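Local structure of beta-galactosidase (Geobacillus stearothermophilus, 4OIF) at residues G63-E68 with N137-E142; W96-Y101 with Q114-R119. The protein probably hydrolyses terminal non-reducing beta-D-galactose residues from beta-D-galactosides, as a zinc-binding trimeric member of glycosyl hydrolase family 42. All blocks are in the same frame, centred on the assembly; numbering follows the deposited sequence.

Contact 1: G63-E68 with N137-E142; sequences GVYRFE and NRLLAE
Y65 and L139 make the closest approach between 63-68 and 137-142, a part of helix 127-144, and they meet as a CH-pi contact. The methyl CD1 of L139 lies over one face of the Y65 ring, 3.8 Å from its centroid and 25° off the ring normal. The offset carries the methyl toward the hydroxyl end, where L139 CD1 is 3.5 Å from Y65 CZ. The rest is apolar. F67 brings the far end of its ring against two successive leucines: its CZ is 3.9 Å from L139 CB, and its CE1 is 4.1 Å from L140 CD2. L139 thus serves both rings with different atoms, its CD1 against the Y65 face and its CB near F67. With CG anti to the carbonyl carbon (chi1 -72°), the F67 ring is carried toward the helix, where it also touches R143 and Y144. Within the loop, R66 NH1 donates to Y65 O (3.1 Å) from above the carbonyl plane. The CB atoms of Y65 and F67 point toward the helix, whereas R66 between them is exposed. Joining the loop before helix 68-79 to helix 127-144 of the barrel domain, the contact between these segments rests on apolar burial and one CH-pi contact, with no hydrogen bond across.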
loop_
_atom_site.group_PDB
_atom_site.type_symbol
_atom_site.label_atom_id
_atom_site.label_comp_id
_atom_site.label_asym_id
_atom_site.label_seq_id
_atom_site.Cartn_x
_atom_site.Cartn_y
_atom_site.Cartn_z
ATOM N N GLY A 63 -3.163 -43.841 8.366
ATOM C CA GLY A 63 -3.658 -45.209 8.433
ATOM C C GLY A 63 -4.306 -45.578 9.754
ATOM O O GLY A 63 -4.684 -46.725 9.976
ATOM N N VAL A 64 -4.430 -44.592 10.630
ATOM C CA VAL A 64 -4.984 -44.779 11.958
ATOM C C VAL A 64 -6.286 -43.997 12.078
ATOM O O VAL A 64 -6.265 -42.773 12.186
ATOM C CB VAL A 64 -4.001 -44.298 13.030
ATOM C CG1 VAL A 64 -4.542 -44.576 14.411
ATOM C CG2 VAL A 64 -2.636 -44.938 12.823
ATOM N N TYR A 65 -7.417 -44.694 12.069
ATOM C CA TYR A 65 -8.708 -44.011 11.966
ATOM C C TYR A 65 -9.504 -43.953 13.256
ATOM O O TYR A 65 -9.411 -44.827 14.122
ATOM C CB TYR A 65 -9.555 -44.661 10.877
ATOM C CG TYR A 65 -8.865 -44.625 9.541
ATOM C CD1 TYR A 65 -8.825 -43.449 8.792
ATOM C CD2 TYR A 65 -8.227 -45.758 9.037
ATOM C CE1 TYR A 65 -8.169 -43.401 7.571
ATOM C CE2 TYR A 65 -7.568 -45.726 7.811
ATOM C CZ TYR A 65 -7.543 -44.544 7.083
ATOM O OH TYR A 65 -6.902 -44.509 5.866
ATOM N N ARG A 66 -10.287 -42.887 13.358
ATOM C CA ARG A 66 -11.128 -42.620 14.507
ATOM C C ARG A 66 -12.500 -42.188 14.035
ATOM O O ARG A 66 -12.795 -40.994 14.047
ATOM C CB ARG A 66 -10.521 -41.527 15.382
ATOM C CG ARG A 66 -9.238 -41.918 16.075
ATOM C CD ARG A 66 -9.496 -42.871 17.223
ATOM N NE ARG A 66 -8.250 -43.173 17.921
ATOM C CZ ARG A 66 -7.478 -44.229 17.670
ATOM N NH1 ARG A 66 -7.826 -45.113 16.740
ATOM N NH2 ARG A 66 -6.358 -44.402 18.361
ATOM N N PHE A 67 -13.328 -43.149 13.624
ATOM C CA PHE A 67 -14.669 -42.854 13.108
ATOM C C PHE A 67 -15.772 -42.918 14.171
ATOM O O PHE A 67 -16.909 -42.524 13.900
ATOM C CB PHE A 67 -15.043 -43.817 11.972
ATOM C CG PHE A 67 -14.312 -43.568 10.694
ATOM C CD1 PHE A 67 -14.589 -42.448 9.931
ATOM C CD2 PHE A 67 -13.361 -44.467 10.242
ATOM C CE1 PHE A 67 -13.923 -42.219 8.742
ATOM C CE2 PHE A 67 -12.685 -44.248 9.056
ATOM C CZ PHE A 67 -12.967 -43.120 8.301
ATOM N N GLU A 68 -15.451 -43.409 15.367
ATOM C CA GLU A 68 -16.486 -43.668 16.370
ATOM C C GLU A 68 -17.241 -42.398 16.754
ATOM O O GLU A 68 -18.488 -42.397 16.813
ATOM C CB GLU A 68 -15.887 -44.326 17.612
ATOM C CG GLU A 68 -15.127 -45.632 17.325
ATOM C CD GLU A 68 -13.725 -45.398 16.740
ATOM O OE1 GLU A 68 -12.966 -44.569 17.296
ATOM O OE2 GLU A 68 -13.388 -46.037 15.715
ATOM N N ASN A 137 -12.489 -40.200 1.176
ATOM C CA ASN A 137 -13.852 -40.050 0.700
ATOM C C ASN A 137 -14.508 -41.412 0.583
ATOM O O ASN A 137 -15.658 -41.605 1.001
ATOM C CB ASN A 137 -13.884 -39.322 -0.631
ATOM C CG ASN A 137 -13.515 -37.870 -0.490
ATOM O OD1 ASN A 137 -13.100 -37.434 0.579
ATOM N ND2 ASN A 137 -13.651 -37.116 -1.565
ATOM N N ARG A 138 -13.753 -42.376 0.069
ATOM C CA ARG A 138 -14.266 -43.732 -0.043
ATOM C C ARG A 138 -14.611 -44.349 1.319
ATOM O O ARG A 138 -15.659 -44.962 1.458
ATOM C CB ARG A 138 -13.275 -44.613 -0.779
ATOM C CG ARG A 138 -13.731 -46.044 -0.940
ATOM C CD ARG A 138 -12.798 -46.789 -1.852
ATOM N NE ARG A 138 -12.790 -46.216 -3.193
ATOM C CZ ARG A 138 -13.704 -46.492 -4.117
ATOM N NH1 ARG A 138 -14.696 -47.331 -3.835
ATOM N NH2 ARG A 138 -13.630 -45.931 -5.318
ATOM N N LEU A 139 -13.748 -44.191 2.320
ATOM C CA LEU A 139 -14.055 -44.739 3.643
ATOM C C LEU A 139 -15.338 -44.107 4.167
ATOM O O LEU A 139 -16.201 -44.791 4.736
ATOM C CB LEU A 139 -12.901 -44.513 4.636
ATOM C CG LEU A 139 -11.593 -45.260 4.329
ATOM C CD1 LEU A 139 -10.498 -44.931 5.340
ATOM C CD2 LEU A 139 -11.811 -46.761 4.261
ATOM N N LEU A 140 -15.468 -42.799 3.957
ATOM C CA LEU A 140 -16.665 -42.100 4.408
ATOM C C LEU A 140 -17.922 -42.654 3.739
ATOM O O LEU A 140 -18.891 -42.967 4.434
ATOM C CB LEU A 140 -16.552 -40.597 4.152
ATOM C CG LEU A 140 -15.708 -39.803 5.156
ATOM C CD1 LEU A 140 -15.445 -38.415 4.618
ATOM C CD2 LEU A 140 -16.359 -39.745 6.542
ATOM N N ALA A 141 -17.913 -42.792 2.412
ATOM C CA ALA A 141 -19.100 -43.305 1.726
ATOM C C ALA A 141 -19.383 -44.756 2.129
ATOM O O ALA A 141 -20.535 -45.150 2.265
ATOM C CB ALA A 141 -18.963 -43.183 0.205
ATOM N N GLU A 142 -18.336 -45.537 2.340
ATOM C CA GLU A 142 -18.505 -46.909 2.788
ATOM C C GLU A 142 -19.248 -46.940 4.104
ATOM O O GLU A 142 -20.179 -47.723 4.271
ATOM C CB GLU A 142 -17.161 -47.628 2.963
ATOM C CG GLU A 142 -16.429 -47.974 1.688
ATOM C CD GLU A 142 -15.109 -48.694 1.953
ATOM O OE1 GLU A 142 -14.651 -48.700 3.116
ATOM O OE2 GLU A 142 -14.533 -49.247 0.997
#

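Contact 2: W96-Y101 with Q114-R119; sequences WLSQKY and QLHGGR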
loop_
_atom_site.group_PDB
_atom_site.type_symbol
_atom_site.label_atom_id
_atom_site.label_comp_id
_atom_site.label_asym_id
_atom_site.label_seq_id
_atom_site.Cartn_x
_atom_site.Cartn_y
_atom_site.Cartn_z
ATOM N N TRP A 96 0.597 -34.095 9.509
ATOM C CA TRP A 96 1.436 -35.264 9.191
ATOM C C TRP A 96 1.546 -35.411 7.688
ATOM O O TRP A 96 2.616 -35.732 7.162
ATOM C CB TRP A 96 0.929 -36.581 9.834
ATOM C CG TRP A 96 -0.505 -37.010 9.575
ATOM C CD1 TRP A 96 -1.558 -36.882 10.435
ATOM C CD2 TRP A 96 -1.022 -37.677 8.417
ATOM N NE1 TRP A 96 -2.697 -37.398 9.878
ATOM C CE2 TRP A 96 -2.399 -37.893 8.639
ATOM C CE3 TRP A 96 -0.459 -38.105 7.210
ATOM C CZ2 TRP A 96 -3.223 -38.507 7.697
ATOM C CZ3 TRP A 96 -1.275 -38.715 6.274
ATOM C CH2 TRP A 96 -2.641 -38.911 6.521
ATOM N N LEU A 97 0.448 -35.122 7.001
ATOM C CA LEU A 97 0.385 -35.287 5.557
ATOM C C LEU A 97 1.304 -34.311 4.835
ATOM O O LEU A 97 2.067 -34.709 3.969
ATOM C CB LEU A 97 -1.054 -35.125 5.075
ATOM C CG LEU A 97 -1.417 -35.919 3.818
ATOM C CD1 LEU A 97 -2.915 -36.216 3.790
ATOM C CD2 LEU A 97 -0.971 -35.210 2.538
ATOM N N SER A 98 1.223 -33.033 5.179
ATOM C CA SER A 98 2.157 -32.060 4.637
ATOM C C SER A 98 3.589 -32.496 4.941
ATOM O O SER A 98 4.472 -32.380 4.091
ATOM C CB SER A 98 1.899 -30.656 5.209
ATOM O OG SER A 98 0.582 -30.203 4.930
ATOM N N GLN A 99 3.821 -33.014 6.148
ATOM C CA GLN A 99 5.194 -33.298 6.550
ATOM C C GLN A 99 5.804 -34.449 5.757
ATOM O O GLN A 99 6.952 -34.375 5.328
ATOM C CB GLN A 99 5.264 -33.599 8.045
ATOM C CG GLN A 99 6.681 -33.679 8.586
ATOM C CD GLN A 99 6.722 -33.989 10.077
ATOM O OE1 GLN A 99 6.033 -34.892 10.563
ATOM N NE2 GLN A 99 7.526 -33.234 10.810
ATOM N N LYS A 100 5.028 -35.508 5.562
ATOM C CA LYS A 100 5.512 -36.703 4.875
ATOM C C LYS A 100 5.462 -36.569 3.353
ATOM O O LYS A 100 6.252 -37.181 2.633
ATOM C CB LYS A 100 4.690 -37.914 5.314
ATOM C CG LYS A 100 5.136 -39.221 4.720
ATOM C CD LYS A 100 4.419 -40.388 5.362
ATOM C CE LYS A 100 4.979 -41.710 4.865
ATOM N NZ LYS A 100 4.451 -42.859 5.643
ATOM N N TYR A 101 4.521 -35.775 2.860
ATOM C CA TYR A 101 4.338 -35.651 1.425
ATOM C C TYR A 101 4.331 -34.195 1.025
ATOM O O TYR A 101 3.279 -33.649 0.677
ATOM C CB TYR A 101 3.039 -36.311 0.979
ATOM C CG TYR A 101 2.839 -37.730 1.457
ATOM C CD1 TYR A 101 3.544 -38.783 0.895
ATOM C CD2 TYR A 101 1.917 -38.022 2.454
ATOM C CE1 TYR A 101 3.351 -40.076 1.331
ATOM C CE2 TYR A 101 1.714 -39.314 2.888
ATOM C CZ TYR A 101 2.434 -40.336 2.328
ATOM O OH TYR A 101 2.226 -41.627 2.760
ATOM N N GLN A 114 5.179 -22.986 -0.246
ATOM C CA GLN A 114 4.551 -22.635 1.011
ATOM C C GLN A 114 4.862 -23.659 2.094
ATOM O O GLN A 114 5.155 -24.814 1.802
ATOM C CB GLN A 114 3.043 -22.531 0.819
ATOM C CG GLN A 114 2.639 -21.640 -0.330
ATOM C CD GLN A 114 2.834 -20.176 -0.022
ATOM O OE1 GLN A 114 2.121 -19.603 0.802
ATOM N NE2 GLN A 114 3.802 -19.558 -0.683
ATOM N N LEU A 115 4.786 -23.245 3.350
ATOM C CA LEU A 115 4.846 -24.213 4.431
ATOM C C LEU A 115 3.438 -24.695 4.709
ATOM O O LEU A 115 2.471 -24.129 4.216
ATOM C CB LEU A 115 5.446 -23.602 5.691
ATOM C CG LEU A 115 6.700 -22.759 5.499
ATOM C CD1 LEU A 115 7.119 -22.160 6.833
ATOM C CD2 LEU A 115 7.815 -23.599 4.882
ATOM N N HIS A 116 3.330 -25.743 5.504
ATOM C CA HIS A 116 2.047 -26.199 5.987
ATOM C C HIS A 116 1.291 -25.141 6.800
ATOM O O HIS A 116 1.883 -24.398 7.586
ATOM C CB HIS A 116 2.240 -27.431 6.847
ATOM C CG HIS A 116 1.005 -27.843 7.568
ATOM N ND1 HIS A 116 -0.073 -28.405 6.926
ATOM C CD2 HIS A 116 0.660 -27.742 8.871
ATOM C CE1 HIS A 116 -1.020 -28.661 7.807
ATOM N NE2 HIS A 116 -0.601 -28.265 8.995
ATOM N N GLY A 117 -0.023 -25.091 6.625
ATOM C CA GLY A 117 -0.857 -24.242 7.452
ATOM C C GLY A 117 -2.087 -23.752 6.725
ATOM O O GLY A 117 -2.287 -24.081 5.557
ATOM N N GLY A 118 -2.905 -22.958 7.416
ATOM C CA GLY A 118 -4.110 -22.400 6.830
ATOM C C GLY A 118 -5.022 -23.498 6.329
ATOM O O GLY A 118 -5.134 -24.550 6.961
ATOM N N ARG A 119 -5.654 -23.260 5.184
ATOM C CA ARG A 119 -6.614 -24.190 4.608
ATOM C C ARG A 119 -6.844 -23.877 3.143
ATOM O O ARG A 119 -6.424 -22.824 2.655
ATOM C CB ARG A 119 -7.949 -24.118 5.347
ATOM C CG ARG A 119 -8.620 -22.770 5.184
ATOM C CD ARG A 119 -9.982 -22.720 5.837
ATOM N NE ARG A 119 -10.694 -21.502 5.478
ATOM C CZ ARG A 119 -11.980 -21.288 5.741
ATOM N NH1 ARG A 119 -12.678 -22.205 6.392
ATOM N NH2 ARG A 119 -12.561 -20.155 5.371
#
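S98 and H116 form the one direct link between these segments, a hydrogen bond of 2.8 Å between S98 OG and H116 ND1 in which either group could be the donor. The hydroxyl approaches the imidazole obliquely, and the CB atoms of S98 and H116 lie 3.6 Å apart, so the two side chains touch at their roots as well as at their polar atoms. On H116, CG stands anti to the backbone N (chi1 171°), which brings the imidazole to the serine side; the turn about CB-CG then presents ND1. With an alanine here, the S98 hydroxyl would probably lose its imidazole partner, leaving little more than the CB-CB contact between the segments. Around the pair, R93 touches both S98 and H116. The bond ties the short helix 95-100, which follows strand 83-87 of the TIM barrel, to the long loop leading into helix 127-144. Next along that loop, G117 has a phi of 150° and a psi of -180°, backbone angles at which any side chain would collide with the carbonyl oxygen of H116; its own O accepts bonds from R93 and N121. G118 O is bonded by H198 of a second subunit, and Q99 NE2 reaches S204 of that subunit, placing both segments at the trimer interface. Farther on comes R119, predicted to bind substrate, with a long, weak ion pair to E158, the predicted proton donor.

Both segments of contact 2 fall between the two segments of contact 1: the order is 63-68, 96-101, 114-119, 137-142. Their centres lie 21 Å apart, and the nearest atoms, about 5 Å from each other, do not touch. All four segments belong to the catalytic TIM-barrel domain, and both contacts lie toward one flank of the chain. Helix 127-144 relates the two, since its 137-142 part belongs to contact 1 while Y129 nearer its start touches L97. E59 and E62, just before 63-68, also bond to residues of 96-101. Their settings differ: no other subunit touches contact 1, whereas contact 2 borders a second subunit and runs toward the predicted substrate site.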